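Local coordinates for protein beta-fructofuranosidase (Bifidobacterium adolescentis, PDB 6NOB) that probably hydrolyses beta-fructofuranosides such as sucrose, releasing the terminal fructose unit, as a family 32 glycoside hydrolase, at residues L17-E22 with V93-S98; N88-V93 with E123-W128. One frame throughout, in Å; residues are numbered along the deposited sequence.

Contact 1: L17-E22 with V93-S98; sequences LDLFAE and VNMNPS
Leu17 and Leu19 meet Val93 and Met95 through apolar side-chain atoms alone, leucine and valine methyls and the methionine sulfur, and no hydrogen bond joins the two segments. CD1 of Leu17 touches CG2 of Val93 at 3.9 Å, the two side chains crossing at about a right angle. Leu17 reaches there because its CG lies anti to the backbone N (chi1 174°), and Val93 offers the methyl that stands beside its own backbone N. Further along, Leu19 CD1 comes within 4.3 Å of Met95 SD, a looser contact made by the extended methionine chain. The backbones stay apart, with CA of Leu19 8.3 Å from CA of Met95, because strand 72-80 runs between strand 16-23 and strand 91-92 in their antiparallel sheet. A second four-stranded antiparallel sheet packs against this one as a beta-sandwich: Val67 touches Leu17, Leu19 and Met95, while Ile7 reaches both Val93 and Met95, so all four contact residues face the sandwich interior.

The polar bonds lie within 93-98 and shape the loop leaving the sheet. Two successive Asx turns form there: Asn96 N donates to Asn94 OD1 (3.1 Å, 149° at the hydrogen), and Ser98 N to Asn96 OD1 (3.1 Å, 164°), each donor standing above the carbonyl plane of the amide. Asn96 OD1 also accepts from Arg75 NH1, while Asn94 ND2 donates to the carbonyl oxygens of Asp99 and Pro103.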
loop_
_atom_site.group_PDB
_atom_site.type_symbol
_atom_site.label_atom_id
_atom_site.label_comp_id
_atom_site.label_asym_id
_atom_site.label_seq_id
_atom_site.Cartn_x
_atom_site.Cartn_y
_atom_site.Cartn_z
ATOM N N LEU A 17 20.118 3.984 19.316
ATOM C CA LEU A 17 20.536 3.326 18.085
ATOM C C LEU A 17 19.759 2.027 17.943
ATOM O O LEU A 17 19.852 1.147 18.807
ATOM C CB LEU A 17 22.043 3.057 18.087
ATOM C CG LEU A 17 22.596 2.241 16.916
ATOM C CD1 LEU A 17 22.443 2.996 15.601
ATOM C CD2 LEU A 17 24.051 1.878 17.162
ATOM N N ASP A 18 18.997 1.906 16.861
ATOM C CA ASP A 18 18.162 0.741 16.608
ATOM C C ASP A 18 18.793 -0.119 15.521
ATOM O O ASP A 18 19.134 0.384 14.446
ATOM C CB ASP A 18 16.750 1.164 16.201
ATOM C CG ASP A 18 15.950 1.715 17.363
ATOM O OD1 ASP A 18 16.178 2.882 17.746
ATOM O OD2 ASP A 18 15.091 0.978 17.891
ATOM N N LEU A 19 18.948 -1.410 15.803
ATOM C CA LEU A 19 19.545 -2.350 14.862
ATOM C C LEU A 19 18.666 -3.586 14.755
ATOM O O LEU A 19 18.293 -4.176 15.773
ATOM C CB LEU A 19 20.960 -2.749 15.298
ATOM C CG LEU A 19 21.951 -1.614 15.565
ATOM C CD1 LEU A 19 23.272 -2.172 16.062
ATOM C CD2 LEU A 19 22.161 -0.769 14.316
ATOM N N PHE A 20 18.342 -3.975 13.524
ATOM C CA PHE A 20 17.583 -5.194 13.251
ATOM C C PHE A 20 18.573 -6.238 12.746
ATOM O O PHE A 20 19.002 -6.200 11.590
ATOM C CB PHE A 20 16.465 -4.921 12.251
ATOM C CG PHE A 20 15.401 -3.997 12.777
ATOM C CD1 PHE A 20 15.597 -2.625 12.788
ATOM C CD2 PHE A 20 14.211 -4.500 13.275
ATOM C CE1 PHE A 20 14.625 -1.772 13.280
ATOM C CE2 PHE A 20 13.233 -3.653 13.768
ATOM C CZ PHE A 20 13.443 -2.288 13.773
ATOM N N ALA A 21 18.939 -7.168 13.623
ATOM C CA ALA A 21 20.046 -8.081 13.390
ATOM C C ALA A 21 19.555 -9.508 13.184
ATOM O O ALA A 21 18.560 -9.938 13.776
ATOM C CB ALA A 21 21.036 -8.043 14.557
ATOM N N GLU A 22 20.278 -10.238 12.340
ATOM C CA GLU A 22 20.006 -11.639 12.052
ATOM C C GLU A 22 21.179 -12.471 12.544
ATOM O O GLU A 22 22.336 -12.141 12.261
ATOM C CB GLU A 22 19.792 -11.857 10.550
ATOM C CG GLU A 22 19.213 -13.212 10.176
ATOM C CD GLU A 22 18.792 -13.274 8.720
ATOM O OE1 GLU A 22 18.747 -12.211 8.064
ATOM O OE2 GLU A 22 18.510 -14.387 8.229
ATOM N N VAL A 93 20.854 4.268 9.574
ATOM C CA VAL A 93 22.202 3.788 9.858
ATOM C C VAL A 93 22.427 2.520 9.046
ATOM O O VAL A 93 21.633 1.576 9.130
ATOM C CB VAL A 93 22.410 3.527 11.361
ATOM C CG1 VAL A 93 23.746 2.835 11.599
ATOM C CG2 VAL A 93 22.343 4.835 12.140
ATOM N N ASN A 94 23.499 2.505 8.258
ATOM C CA ASN A 94 23.805 1.393 7.359
ATOM C C ASN A 94 24.885 0.527 7.999
ATOM O O ASN A 94 26.066 0.878 7.992
ATOM C CB ASN A 94 24.249 1.910 5.994
ATOM C CG ASN A 94 24.818 0.815 5.108
ATOM O OD1 ASN A 94 24.438 -0.355 5.212
ATOM N ND2 ASN A 94 25.748 1.189 4.236
ATOM N N MET A 95 24.472 -0.614 8.553
ATOM C CA MET A 95 25.402 -1.623 9.041
ATOM C C MET A 95 25.250 -2.930 8.274
ATOM O O MET A 95 25.652 -3.990 8.765
ATOM C CB MET A 95 25.213 -1.852 10.541
ATOM C CG MET A 95 26.487 -2.263 11.256
ATOM S SD MET A 95 26.318 -2.298 13.048
ATOM C CE MET A 95 27.921 -2.964 13.500
ATOM N N ASN A 96 24.668 -2.872 7.078
ATOM C CA ASN A 96 24.493 -4.054 6.249
ATOM C C ASN A 96 25.730 -4.254 5.385
ATOM O O ASN A 96 26.015 -3.406 4.528
ATOM C CB ASN A 96 23.256 -3.913 5.375
ATOM C CG ASN A 96 22.783 -5.237 4.806
ATOM O OD1 ASN A 96 23.570 -6.169 4.631
ATOM N ND2 ASN A 96 21.489 -5.326 4.508
ATOM N N PRO A 97 26.488 -5.337 5.571
ATOM C CA PRO A 97 27.691 -5.546 4.748
ATOM C C PRO A 97 27.401 -5.664 3.261
ATOM O O PRO A 97 28.323 -5.506 2.452
ATOM C CB PRO A 97 28.280 -6.850 5.309
ATOM C CG PRO A 97 27.690 -6.981 6.686
ATOM C CD PRO A 97 26.325 -6.379 6.597
ATOM N N SER A 98 26.153 -5.939 2.873
ATOM C CA SER A 98 25.796 -6.032 1.462
ATOM C C SER A 98 25.520 -4.672 0.833
ATOM O O SER A 98 25.634 -4.533 -0.390
ATOM C CB SER A 98 24.571 -6.933 1.286
ATOM O OG SER A 98 24.820 -8.247 1.761
#

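Contact 2: N88-V93 with E123-W128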
loop_
_atom_site.group_PDB
_atom_site.type_symbol
_atom_site.label_atom_id
_atom_site.label_comp_id
_atom_site.label_asym_id
_atom_site.label_seq_id
_atom_site.Cartn_x
_atom_site.Cartn_y
_atom_site.Cartn_z
ATOM N N ASN A 88 11.676 15.820 13.268
ATOM C CA ASN A 88 12.993 15.481 12.750
ATOM C C ASN A 88 13.054 14.079 12.173
ATOM O O ASN A 88 13.780 13.850 11.200
ATOM C CB ASN A 88 14.045 15.616 13.850
ATOM C CG ASN A 88 14.176 17.030 14.344
ATOM O OD1 ASN A 88 14.691 17.896 13.639
ATOM N ND2 ASN A 88 13.706 17.279 15.560
ATOM N N GLY A 89 12.315 13.140 12.753
ATOM C CA GLY A 89 12.339 11.768 12.292
ATOM C C GLY A 89 13.635 11.063 12.652
ATOM O O GLY A 89 14.531 11.608 13.294
ATOM N N VAL A 90 13.719 9.807 12.217
ATOM C CA VAL A 90 14.903 8.987 12.443
ATOM C C VAL A 90 15.919 9.273 11.346
ATOM O O VAL A 90 15.589 9.877 10.319
ATOM C CB VAL A 90 14.549 7.487 12.486
ATOM C CG1 VAL A 90 13.576 7.198 13.622
ATOM C CG2 VAL A 90 13.978 7.032 11.149
ATOM N N ARG A 91 17.162 8.852 11.561
ATOM C CA ARG A 91 18.212 8.940 10.556
ATOM C C ARG A 91 18.765 7.545 10.323
ATOM O O ARG A 91 19.194 6.879 11.271
ATOM C CB ARG A 91 19.330 9.893 10.986
ATOM C CG ARG A 91 18.894 11.339 11.151
ATOM C CD ARG A 91 18.292 11.905 9.874
ATOM N NE ARG A 91 18.095 13.350 9.965
ATOM C CZ ARG A 91 17.012 13.927 10.479
ATOM N N TYR A 92 18.752 7.111 9.067
ATOM C CA TYR A 92 19.126 5.743 8.742
ATOM C C TYR A 92 20.589 5.476 9.079
ATOM O O TYR A 92 21.455 6.339 8.908
ATOM C CB TYR A 92 18.870 5.465 7.262
ATOM C CG TYR A 92 19.028 4.012 6.887
ATOM C CD1 TYR A 92 18.088 3.069 7.281
ATOM C CD2 TYR A 92 20.120 3.580 6.145
ATOM C CE1 TYR A 92 18.228 1.736 6.947
ATOM C CE2 TYR A 92 20.268 2.249 5.804
ATOM C CZ TYR A 92 19.319 1.333 6.207
ATOM O OH TYR A 92 19.461 0.008 5.871
ATOM N N VAL A 93 20.854 4.268 9.574
ATOM C CA VAL A 93 22.202 3.788 9.858
ATOM C C VAL A 93 22.427 2.520 9.046
ATOM O O VAL A 93 21.633 1.576 9.130
ATOM C CB VAL A 93 22.410 3.527 11.361
ATOM C CG1 VAL A 93 23.746 2.835 11.599
ATOM C CG2 VAL A 93 22.343 4.835 12.140
ATOM N N GLU A 123 8.773 5.452 -0.483
ATOM C CA GLU A 123 9.467 4.181 -0.374
ATOM C C GLU A 123 10.224 4.178 0.944
ATOM O O GLU A 123 10.637 5.242 1.425
ATOM C CB GLU A 123 10.455 3.956 -1.531
ATOM C CG GLU A 123 9.860 4.061 -2.927
ATOM C CD GLU A 123 10.922 3.990 -4.011
ATOM O OE1 GLU A 123 12.106 3.782 -3.667
ATOM O OE2 GLU A 123 10.576 4.145 -5.204
ATOM N N PRO A 124 10.411 3.014 1.558
ATOM C CA PRO A 124 11.287 2.937 2.730
ATOM C C PRO A 124 12.739 3.131 2.319
ATOM O O PRO A 124 13.080 3.156 1.135
ATOM C CB PRO A 124 11.033 1.530 3.276
ATOM C CG PRO A 124 10.610 0.747 2.078
ATOM C CD PRO A 124 9.825 1.705 1.223
ATOM N N PHE A 125 13.601 3.286 3.328
ATOM C CA PHE A 125 15.032 3.412 3.069
ATOM C C PHE A 125 15.529 2.265 2.200
ATOM O O PHE A 125 16.223 2.478 1.200
ATOM C CB PHE A 125 15.809 3.445 4.388
ATOM C CG PHE A 125 15.519 4.645 5.240
ATOM C CD1 PHE A 125 15.659 5.926 4.732
ATOM C CD2 PHE A 125 15.117 4.491 6.556
ATOM C CE1 PHE A 125 15.398 7.030 5.522
ATOM C CE2 PHE A 125 14.855 5.590 7.350
ATOM C CZ PHE A 125 14.997 6.860 6.834
ATOM N N ALA A 126 15.169 1.041 2.569
ATOM C CA ALA A 126 15.550 -0.164 1.846
ATOM C C ALA A 126 14.619 -1.285 2.297
ATOM O O ALA A 126 13.653 -1.048 3.031
ATOM C CB ALA A 126 17.025 -0.500 2.088
ATOM N N ARG A 127 14.921 -2.511 1.863
ATOM C CA ARG A 127 14.174 -3.711 2.237
ATOM C C ARG A 127 12.748 -3.679 1.689
ATOM O O ARG A 127 12.468 -2.963 0.723
ATOM C CB ARG A 127 14.177 -3.896 3.760
ATOM C CG ARG A 127 15.544 -3.693 4.423
ATOM C CD ARG A 127 16.548 -4.787 4.058
ATOM N NE ARG A 127 17.320 -4.469 2.857
ATOM C CZ ARG A 127 18.424 -3.727 2.849
ATOM N NH1 ARG A 127 18.889 -3.212 3.978
ATOM N NH2 ARG A 127 19.062 -3.493 1.709
ATOM N N TRP A 128 11.844 -4.450 2.293
ATOM C CA TRP A 128 10.535 -4.743 1.717
ATOM C C TRP A 128 9.425 -3.963 2.409
ATOM O O TRP A 128 9.432 -3.804 3.634
ATOM C CB TRP A 128 10.229 -6.243 1.807
ATOM C CG TRP A 128 8.786 -6.603 1.556
ATOM C CD1 TRP A 128 7.752 -6.533 2.450
ATOM C CD2 TRP A 128 8.227 -7.116 0.339
ATOM N NE1 TRP A 128 6.585 -6.953 1.859
ATOM C CE2 TRP A 128 6.849 -7.320 0.565
ATOM C CE3 TRP A 128 8.754 -7.418 -0.921
ATOM C CZ2 TRP A 128 5.995 -7.812 -0.421
ATOM C CZ3 TRP A 128 7.902 -7.907 -1.899
ATOM C CH2 TRP A 128 6.539 -8.100 -1.641
#
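Tyr92, on the edge strand of the N-terminal sandwich, packs on Phe125 in the approach to strand 127-138, which belongs to the five-bladed propeller expected of family 32. Each residue lays its CB on the other's ring. Tyr92 CB sits 3.8 Å from the Phe125 ring centroid and 5° off its normal, a centred CH-pi contact, whereas Phe125 CB lies 4.1 Å from the Tyr92 centroid, nearer the rim. Phe125 CG, opposite its carbonyl carbon (chi1 -65°), puts the ring under Tyr92 CB. The two side chains run antiparallel beside each other, their ring planes inclined at 43°, and Tyr92 CD1 comes to 3.4 Å from Phe125 CD2. Val90 CG2 meets the edge of the Phe125 ring at CE2, 4.2 Å away. This junction leads into the WMNDPNG sequence, beginning at Trp128, which in the family carries the nucleophilic aspartate. An alanine in place of Phe125 keeps the CB over the Tyr92 ring but removes the surface under Tyr92 CB, and a gap would probably open beside Val90. Tyr92 OH stops 3.8 Å from Arg127 NH1, without a hydrogen bond; that guanidinium is held by Arg75 O at NH1 and a salt bridge from NH2 to Asp99.

From the N terminus, 17-22 comes first and 88-93 next; 93-98 follows at once, sharing Val93, and 123-128 comes last. The segments alternate, so the two contacts cross. Contact 1 closes a loop of 70 residues, rich in strand, and joins, across strand 72-80, a strand of the N-terminal sandwich to the loop leaving the same sheet. Contact 2 spans 29 residues, including helix 108-112 but no strand, and ties the edge of that sandwich to the start of strand 127-138. The centres of contacts 1 and 2 lie about 11 Å apart. A direct touch joins them, Asn96 ND2 packing 3.4 Å from Arg127 NH1, so the loop leaving Val93 borders the sandwich interior and the propeller.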